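Local coordinates for putative glycosyltransferase (GalT1) (Streptococcus parasanguinis FW213, PDB 5HEA), which probably transfers sugar from a nucleotide-activated donor, as a glycosyltransferase with a GT-A-type domain in the part of the longer protein present here, at residues Ile51-Ala56 with Ile62-Gln67; Ile88-Ser93 with Ile181-Gly186. One frame throughout, in Å; residues are numbered along the deposited sequence.

Contact 1 of 2, residues Ile51-Ala56 with Ile62-Gln67; sequences ICEEYA and IQILHQ
Ile-64 pushes its CD1 methyl into helix 48-58, and Cys-52, Glu-53 and Ala-56 close round it, an example of how one branched residue can seat a helix on a strand. Ile-64 CD1 lies 3.5 Å from Ala-56 CB and 3.9 Å from Cys-52 CB. Ile-64 CD1 also sits 3.2 Å from the backbone oxygen Cys-52 O, which already accepts the helical bond from Ala-56 N. Ile-64 CG1 stands anti to the carbonyl carbon, and the extended second torsion carries CD1 straight out to the helix. Two residues earlier in the strand, Ile-62 lays CG2 near the CA of Ala-56, and Ile-62 CD1 comes within 3.8 Å of Tyr-55 CB. The phenol end of Tyr-55 leads away to Asp-25.

The polar border, partly exposed, is held by directed bonds rather than by methyl packing. Glu-53 bends at chi2 (-67°), folding its carboxylate back toward the strand, where OE2 accepts a 2.7 Å hydrogen bond from His-66 NE2. The bond is nearly straight at 172°, lies in the imidazole plane and uses the anti lone pair of OE2. With ND1 bonded to the side chain of Asn-41, the ring is gripped on both nitrogens, which should fix its rotation. Ile-64 CG2 lies over one face of the ring, toward its rim. At the other end, a water bridges the backbone oxygens Ala-56 O and Ile-62 O.

Leu-271 and Tyr-279 of a second subunit pack on His-66, so the polar border is also part of an oligomer interface. Helix 48-58 runs roughly antiparallel to strand 62-66, at 149°, as the second half of the right-handed crossover expected of a beta-alpha-beta unit. Strand 35-41 pairs with strand 62-66, and helix 20-28 flanks the helix through Cys-52 and Tyr-55.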
ATOM      1  N   ILE A  51     -31.731   6.423  10.918  1.00 30.69           N
ATOM      2  CA  ILE A  51     -32.786   7.335  10.478  1.00 25.71           C
ATOM      3  C   ILE A  51     -33.439   6.821   9.185  1.00 29.92           C
ATOM      4  O   ILE A  51     -34.654   6.856   9.055  1.00 30.87           O
ATOM      5  CB  ILE A  51     -32.253   8.777  10.317  1.00 29.79           C
ATOM      6  CG1 ILE A  51     -31.937   9.359  11.704  1.00 33.75           C
ATOM      7  CG2 ILE A  51     -33.260   9.661   9.547  1.00 24.35           C
ATOM      8  CD1 ILE A  51     -30.991  10.544  11.691  1.00 36.79           C
ATOM      9  N   CYS A  52     -32.636   6.313   8.250  1.00 34.21           N
ATOM     10  CA  CYS A  52     -33.180   5.739   7.018  1.00 30.38           C
ATOM     11  C   CYS A  52     -34.139   4.580   7.311  1.00 33.14           C
ATOM     12  O   CYS A  52     -35.231   4.503   6.736  1.00 27.04           O
ATOM     13  CB  CYS A  52     -32.056   5.252   6.103  1.00 28.82           C
ATOM     14  SG  CYS A  52     -31.093   6.598   5.318  1.00 32.36           S
ATOM     15  N   GLU A  53     -33.714   3.681   8.195  1.00 26.25           N
ATOM     16  CA  GLU A  53     -34.520   2.511   8.560  1.00 36.13           C
ATOM     17  C   GLU A  53     -35.849   2.900   9.191  1.00 33.66           C
ATOM     18  O   GLU A  53     -36.885   2.317   8.878  1.00 33.77           O
ATOM     19  CB  GLU A  53     -33.743   1.588   9.505  1.00 35.48           C
ATOM     20  CG  GLU A  53     -32.615   0.822   8.833  1.00 45.73           C
ATOM     21  CD  GLU A  53     -33.123  -0.206   7.830  1.00 55.93           C
ATOM     22  OE1 GLU A  53     -34.308  -0.587   7.913  1.00 64.05           O
ATOM     23  OE2 GLU A  53     -32.339  -0.630   6.952  1.00 56.43           O
ATOM     24  N   GLU A  54     -35.813   3.890  10.077  1.00 34.82           N
ATOM     25  CA  GLU A  54     -37.022   4.343  10.757  1.00 36.37           C
ATOM     26  C   GLU A  54     -38.035   4.922   9.779  1.00 34.23           C
ATOM     27  O   GLU A  54     -39.224   4.662   9.910  1.00 36.69           O
ATOM     28  CB  GLU A  54     -36.689   5.361  11.844  1.00 45.66           C
ATOM     29  CG  GLU A  54     -35.904   4.776  13.006  1.00 57.03           C
ATOM     30  CD  GLU A  54     -35.527   5.826  14.042  1.00 74.95           C
ATOM     31  OE1 GLU A  54     -35.478   7.027  13.690  1.00 76.43           O
ATOM     32  OE2 GLU A  54     -35.283   5.448  15.211  1.00 82.79           O
ATOM     33  N   TYR A  55     -37.577   5.706   8.800  1.00 29.12           N
ATOM     34  CA  TYR A  55     -38.496   6.254   7.794  1.00 33.50           C
ATOM     35  C   TYR A  55     -39.058   5.160   6.868  1.00 32.32           C
ATOM     36  O   TYR A  55     -40.225   5.205   6.484  1.00 38.81           O
ATOM     37  CB  TYR A  55     -37.842   7.386   6.979  1.00 30.93           C
ATOM     38  CG  TYR A  55     -37.961   8.745   7.628  1.00 37.34           C
ATOM     39  CD1 TYR A  55     -37.103   9.121   8.656  1.00 43.92           C
ATOM     40  CD2 TYR A  55     -38.942   9.646   7.230  1.00 37.25           C
ATOM     41  CE1 TYR A  55     -37.213  10.363   9.268  1.00 43.62           C
ATOM     42  CE2 TYR A  55     -39.064  10.892   7.839  1.00 37.61           C
ATOM     43  CZ  TYR A  55     -38.194  11.246   8.856  1.00 43.30           C
ATOM     44  OH  TYR A  55     -38.297  12.477   9.472  1.00 45.09           O
ATOM     45  N   ALA A  56     -38.225   4.185   6.513  1.00 33.53           N
ATOM     46  CA  ALA A  56     -38.664   3.063   5.682  1.00 34.82           C
ATOM     47  C   ALA A  56     -39.820   2.296   6.332  1.00 40.76           C
ATOM     48  O   ALA A  56     -40.681   1.748   5.642  1.00 41.00           O
ATOM     49  CB  ALA A  56     -37.497   2.113   5.411  1.00 35.64           C
ATOM     50  N   ILE A  62     -40.531   4.366   0.402  1.00 33.89           N
ATOM     51  CA  ILE A  62     -39.101   4.471   0.683  1.00 31.51           C
ATOM     52  C   ILE A  62     -38.394   3.122   0.590  1.00 36.61           C
ATOM     53  O   ILE A  62     -38.757   2.171   1.287  1.00 33.24           O
ATOM     54  CB  ILE A  62     -38.838   5.074   2.072  1.00 30.88           C
ATOM     55  CG1 ILE A  62     -39.391   6.496   2.150  1.00 36.40           C
ATOM     56  CG2 ILE A  62     -37.350   5.049   2.379  1.00 30.84           C
ATOM     57  CD1 ILE A  62     -38.942   7.249   3.377  1.00 41.40           C
ATOM     58  N   GLN A  63     -37.386   3.047  -0.273  1.00 33.33           N
ATOM     59  CA  GLN A  63     -36.557   1.853  -0.395  1.00 41.09           C
ATOM     60  C   GLN A  63     -35.151   2.214   0.066  1.00 39.96           C
ATOM     61  O   GLN A  63     -34.599   3.233  -0.354  1.00 35.49           O
ATOM     62  CB  GLN A  63     -36.498   1.367  -1.848  1.00 42.23           C
ATOM     63  CG  GLN A  63     -37.829   1.392  -2.597  1.00 59.39           C
ATOM     64  CD  GLN A  63     -38.870   0.466  -1.990  1.00 69.24           C
ATOM     65  OE1 GLN A  63     -39.916   0.914  -1.513  1.00 73.46           O
ATOM     66  NE2 GLN A  63     -38.591  -0.834  -2.014  1.00 68.45           N
ATOM     67  N   ILE A  64     -34.565   1.391   0.925  1.00 31.95           N
ATOM     68  CA  ILE A  64     -33.190   1.640   1.339  1.00 31.19           C
ATOM     69  C   ILE A  64     -32.219   0.680   0.680  1.00 35.56           C
ATOM     70  O   ILE A  64     -32.449  -0.528   0.638  1.00 35.91           O
ATOM     71  CB  ILE A  64     -33.013   1.493   2.846  1.00 38.59           C
ATOM     72  CG1 ILE A  64     -34.078   2.274   3.594  1.00 36.95           C
ATOM     73  CG2 ILE A  64     -31.623   1.963   3.274  1.00 41.47           C
ATOM     74  CD1 ILE A  64     -34.000   2.047   5.045  1.00 38.68           C
ATOM     75  N   LEU A  65     -31.126   1.230   0.172  1.00 25.73           N
ATOM     76  CA  LEU A  65     -29.973   0.435  -0.220  1.00 27.77           C
ATOM     77  C   LEU A  65     -28.821   0.843   0.685  1.00 25.47           C
ATOM     78  O   LEU A  65     -28.382   1.992   0.662  1.00 28.16           O
ATOM     79  CB  LEU A  65     -29.567   0.712  -1.676  1.00 28.30           C
ATOM     80  CG  LEU A  65     -30.458   0.340  -2.864  1.00 44.70           C
ATOM     81  CD1 LEU A  65     -29.739   0.681  -4.176  1.00 36.32           C
ATOM     82  CD2 LEU A  65     -30.846  -1.136  -2.837  1.00 51.14           C
ATOM     83  N   HIS A  66     -28.342  -0.090   1.489  1.00 26.72           N
ATOM     84  CA  HIS A  66     -27.120   0.115   2.243  1.00 26.06           C
ATOM     85  C   HIS A  66     -25.961  -0.411   1.405  1.00 28.09           C
ATOM     86  O   HIS A  66     -26.035  -1.504   0.869  1.00 27.33           O
ATOM     87  CB  HIS A  66     -27.181  -0.669   3.551  1.00 26.66           C
ATOM     88  CG  HIS A  66     -28.283  -0.239   4.466  1.00 24.41           C
ATOM     89  ND1 HIS A  66     -28.353   1.028   5.004  1.00 24.13           N
ATOM     90  CD2 HIS A  66     -29.340  -0.919   4.971  1.00 26.84           C
ATOM     91  CE1 HIS A  66     -29.413   1.117   5.785  1.00 30.41           C
ATOM     92  NE2 HIS A  66     -30.028  -0.053   5.788  1.00 32.81           N
ATOM     93  N   GLN A  67     -24.891   0.357   1.276  1.00 25.48           N
ATOM     94  CA  GLN A  67     -23.727  -0.161   0.574  1.00 28.15           C
ATOM     95  C   GLN A  67     -22.467   0.266   1.279  1.00 28.10           C
ATOM     96  O   GLN A  67     -22.458   1.287   1.971  1.00 22.66           O
ATOM     97  CB  GLN A  67     -23.690   0.332  -0.869  1.00 29.78           C
ATOM     98  CG  GLN A  67     -23.418   1.822  -0.999  1.00 29.45           C
ATOM     99  CD  GLN A  67     -23.399   2.272  -2.450  1.00 34.01           C
ATOM    100  OE1 GLN A  67     -24.036   1.662  -3.302  1.00 33.39           O
ATOM    101  NE2 GLN A  67     -22.659   3.338  -2.734  1.00 31.68           N
TER
HETATM  102  O   HOH W   1     -40.446   0.985   2.902  1.00 36.82           O

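Contact 2 of 2, residues Ile88-Ser93 with Ile181-Gly186; sequences ITFVDS and IRFPLG
The backbones of Phe-90 and Phe-183 remain well separated, 12.5 Å from CA to CA, with the first at the end of strand 87-90 and the second in an irregular loop, so two long side chains must span the gap. They do so from opposite directions, an instance of an aromatic pair joining main-chain segments that never touch. In both residues CG is anti to the carbonyl carbon (chi1 -63° and -65°), and each ring is thereby thrown toward the other segment.

The pair is an offset edge-to-face stack. Phe-183 presents its edge to the face of Phe-90, with planes 86° apart and centroids separated by 5.5 Å. The offset brings the outer rims together: Phe-183 CE1 is 3.7 Å from Phe-90 CZ and 4.0 Å from Phe-90 CE1, while Phe-183 CZ is 3.9 Å from Phe-90 CZ. Both residues are buried, and Ile-10 of strand 7-13 packs against Phe-90.

Polar bonds hold other atoms of the loop. Arg-182 curls back so that NH1 donates to Ile-181 O at 2.7 Å; the acceptor lies in the guanidinium plane, whereas the donor stands above the carbonyl plane. Phe-183 O accepts a bond from Asn-77, and Arg-76 makes a cation-pi contact with the Phe-183 ring, tying the loop to helix 72-82. Glu-277 of a third subunit accepts a bond from Leu-185 N, so an outer part of the loop also meets the assembly.

Only 72 Å² is buried between the two segments, and their direct contact is wholly aromatic. An edge-to-face arrangement this offset is mainly a dispersion contact between rims, with probably a small electrostatic preference for the crossed orientation. The position of the loop probably rests largely on its other partners, such as Asn-77 and Arg-76.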
ATOM      1  N   ILE A  88     -36.677  10.028 -13.506  1.00 25.35           N
ATOM      2  CA  ILE A  88     -35.671   9.994 -12.444  1.00 24.39           C
ATOM      3  C   ILE A  88     -35.333  11.413 -12.008  1.00 24.41           C
ATOM      4  O   ILE A  88     -35.159  12.309 -12.834  1.00 20.07           O
ATOM      5  CB  ILE A  88     -34.378   9.270 -12.909  1.00 24.33           C
ATOM      6  CG1 ILE A  88     -34.622   7.757 -13.008  1.00 29.33           C
ATOM      7  CG2 ILE A  88     -33.182   9.629 -11.979  1.00 25.88           C
ATOM      8  CD1 ILE A  88     -33.412   6.962 -13.446  1.00 39.03           C
ATOM      9  N   THR A  89     -35.245  11.626 -10.704  1.00 20.75           N
ATOM     10  CA  THR A  89     -34.842  12.928 -10.216  1.00 23.66           C
ATOM     11  C   THR A  89     -33.916  12.728  -9.018  1.00 23.60           C
ATOM     12  O   THR A  89     -33.927  11.661  -8.399  1.00 23.70           O
ATOM     13  CB  THR A  89     -36.081  13.768  -9.863  1.00 22.74           C
ATOM     14  OG1 THR A  89     -35.722  15.152  -9.760  1.00 32.56           O
ATOM     15  CG2 THR A  89     -36.709  13.272  -8.560  1.00 25.16           C
ATOM     16  N   PHE A  90     -33.089  13.729  -8.718  1.00 19.60           N
ATOM     17  CA  PHE A  90     -32.104  13.614  -7.639  1.00 24.07           C
ATOM     18  C   PHE A  90     -32.419  14.645  -6.561  1.00 27.11           C
ATOM     19  O   PHE A  90     -32.782  15.767  -6.881  1.00 23.82           O
ATOM     20  CB  PHE A  90     -30.679  13.853  -8.171  1.00 17.11           C
ATOM     21  CG  PHE A  90     -30.232  12.834  -9.188  1.00 24.43           C
ATOM     22  CD1 PHE A  90     -29.717  11.612  -8.781  1.00 25.22           C
ATOM     23  CD2 PHE A  90     -30.346  13.093 -10.549  1.00 22.44           C
ATOM     24  CE1 PHE A  90     -29.322  10.660  -9.718  1.00 23.58           C
ATOM     25  CE2 PHE A  90     -29.949  12.149 -11.492  1.00 19.79           C
ATOM     26  CZ  PHE A  90     -29.448  10.930 -11.073  1.00 22.07           C
ATOM     27  N   VAL A  91     -32.301  14.261  -5.294  1.00 21.88           N
ATOM     28  CA  VAL A  91     -32.431  15.214  -4.189  1.00 20.63           C
ATOM     29  C   VAL A  91     -31.265  14.956  -3.232  1.00 27.44           C
ATOM     30  O   VAL A  91     -31.021  13.813  -2.847  1.00 25.76           O
ATOM     31  CB  VAL A  91     -33.767  15.042  -3.420  1.00 23.21           C
ATOM     32  CG1 VAL A  91     -33.779  15.906  -2.154  1.00 22.28           C
ATOM     33  CG2 VAL A  91     -34.946  15.406  -4.298  1.00 25.76           C
ATOM     34  N   ASP A  92     -30.521  15.995  -2.875  1.00 21.44           N
ATOM     35  CA  ASP A  92     -29.445  15.843  -1.898  1.00 22.44           C
ATOM     36  C   ASP A  92     -30.020  15.839  -0.488  1.00 24.05           C
ATOM     37  O   ASP A  92     -30.935  16.588  -0.187  1.00 22.96           O
ATOM     38  CB  ASP A  92     -28.399  16.942  -2.045  1.00 26.48           C
ATOM     39  CG  ASP A  92     -27.532  16.745  -3.275  1.00 47.15           C
ATOM     40  OD1 ASP A  92     -27.495  15.603  -3.815  1.00 47.98           O
ATOM     41  OD2 ASP A  92     -26.887  17.726  -3.702  1.00 51.11           O
ATOM     42  N   SER A  93     -29.469  14.992   0.373  1.00 19.13           N
ATOM     43  CA  SER A  93     -30.092  14.759   1.674  1.00 26.45           C
ATOM     44  C   SER A  93     -29.843  15.904   2.669  1.00 30.20           C
ATOM     45  O   SER A  93     -30.432  15.919   3.750  1.00 32.25           O
ATOM     46  CB  SER A  93     -29.663  13.392   2.224  1.00 25.27           C
ATOM     47  OG  SER A  93     -28.279  13.180   2.038  1.00 28.33           O
ATOM     48  N   ILE A 181     -25.273   6.327 -19.539  1.00 26.17           N
ATOM     49  CA  ILE A 181     -24.834   7.479 -18.759  1.00 23.15           C
ATOM     50  C   ILE A 181     -24.746   7.144 -17.272  1.00 29.43           C
ATOM     51  O   ILE A 181     -25.746   6.754 -16.658  1.00 33.45           O
ATOM     52  CB  ILE A 181     -25.764   8.714 -18.979  1.00 22.55           C
ATOM     53  CG1 ILE A 181     -25.627   9.236 -20.418  1.00 24.55           C
ATOM     54  CG2 ILE A 181     -25.395   9.817 -18.008  1.00 25.44           C
ATOM     55  CD1 ILE A 181     -26.587  10.376 -20.770  1.00 22.47           C
ATOM     56  N   ARG A 182     -23.550   7.297 -16.702  1.00 26.18           N
ATOM     57  CA  ARG A 182     -23.315   7.082 -15.270  1.00 24.91           C
ATOM     58  C   ARG A 182     -22.385   8.157 -14.753  1.00 29.25           C
ATOM     59  O   ARG A 182     -21.612   8.735 -15.524  1.00 23.54           O
ATOM     60  CB  ARG A 182     -22.696   5.689 -15.011  1.00 25.85           C
ATOM     61  CG  ARG A 182     -23.653   4.511 -15.278  1.00 31.37           C
ATOM     62  CD  ARG A 182     -24.912   4.597 -14.407  1.00 36.40           C
ATOM     63  NE  ARG A 182     -25.808   3.449 -14.572  1.00 35.05           N
ATOM     64  CZ  ARG A 182     -26.767   3.363 -15.493  1.00 41.07           C
ATOM     65  NH1 ARG A 182     -26.964   4.352 -16.365  1.00 29.43           N
ATOM     66  NH2 ARG A 182     -27.532   2.279 -15.549  1.00 42.05           N
ATOM     67  N   PHE A 183     -22.469   8.438 -13.452  1.00 18.43           N
ATOM     68  CA  PHE A 183     -21.545   9.363 -12.816  1.00 20.44           C
ATOM     69  C   PHE A 183     -20.185   8.666 -12.707  1.00 23.59           C
ATOM     70  O   PHE A 183     -20.128   7.485 -12.392  1.00 24.72           O
ATOM     71  CB  PHE A 183     -22.053   9.769 -11.430  1.00 17.88           C
ATOM     72  CG  PHE A 183     -23.343  10.564 -11.467  1.00 22.15           C
ATOM     73  CD1 PHE A 183     -24.568   9.917 -11.559  1.00 21.34           C
ATOM     74  CD2 PHE A 183     -23.322  11.953 -11.442  1.00 23.00           C
ATOM     75  CE1 PHE A 183     -25.768  10.643 -11.615  1.00 24.18           C
ATOM     76  CE2 PHE A 183     -24.517  12.688 -11.498  1.00 25.16           C
ATOM     77  CZ  PHE A 183     -25.735  12.023 -11.582  1.00 22.10           C
ATOM     78  N   PRO A 184     -19.093   9.402 -12.965  1.00 32.57           N
ATOM     79  CA  PRO A 184     -17.713   8.892 -12.877  1.00 34.30           C
ATOM     80  C   PRO A 184     -17.260   8.586 -11.448  1.00 30.08           C
ATOM     81  O   PRO A 184     -17.411   9.415 -10.556  1.00 29.44           O
ATOM     82  CB  PRO A 184     -16.881  10.042 -13.458  1.00 38.82           C
ATOM     83  CG  PRO A 184     -17.730  11.256 -13.238  1.00 38.96           C
ATOM     84  CD  PRO A 184     -19.131  10.777 -13.484  1.00 28.07           C
ATOM     85  N   LEU A 185     -16.685   7.406 -11.243  1.00 27.97           N
ATOM     86  CA  LEU A 185     -16.350   6.930  -9.905  1.00 36.98           C
ATOM     87  C   LEU A 185     -15.186   7.669  -9.262  1.00 45.09           C
ATOM     88  O   LEU A 185     -14.250   8.099  -9.941  1.00 44.94           O
ATOM     89  CB  LEU A 185     -16.065   5.426  -9.921  1.00 39.01           C
ATOM     90  CG  LEU A 185     -17.279   4.499 -10.009  1.00 47.11           C
ATOM     91  CD1 LEU A 185     -18.535   5.185  -9.470  1.00 44.88           C
ATOM     92  CD2 LEU A 185     -17.510   3.983 -11.411  1.00 54.74           C
ATOM     93  N   GLY A 186     -15.272   7.833  -7.943  1.00 45.28           N
ATOM     94  CA  GLY A 186     -14.192   8.386  -7.144  1.00 54.33           C
ATOM     95  C   GLY A 186     -13.931   9.853  -7.412  1.00 61.06           C
ATOM     96  O   GLY A 186     -13.080  10.472  -6.775  1.00 65.39           O
TER

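Overall arrangement
From the N terminus, strands 7-13 and 35-41 come before contact 1, which closes a short connection of five residues, the first two still helical, between its segments near one margin of the sheet. Helix 72-82 follows, leading to strand 87-90, where contact 2 opens. Its loop is far longer, with 87 intervening residues, and returns after strand 171-174. The two closures are therefore in series, neither enclosing nor crossing the other. The centres of contact 1 and contact 2 lie about 18 Å apart. Their nearest atoms are about 8 Å apart. Both reach the same sheet: contact 1 seats a neighbouring helix on it, whereas contact 2 brings a sequence-distant loop against it, close to the chain centre.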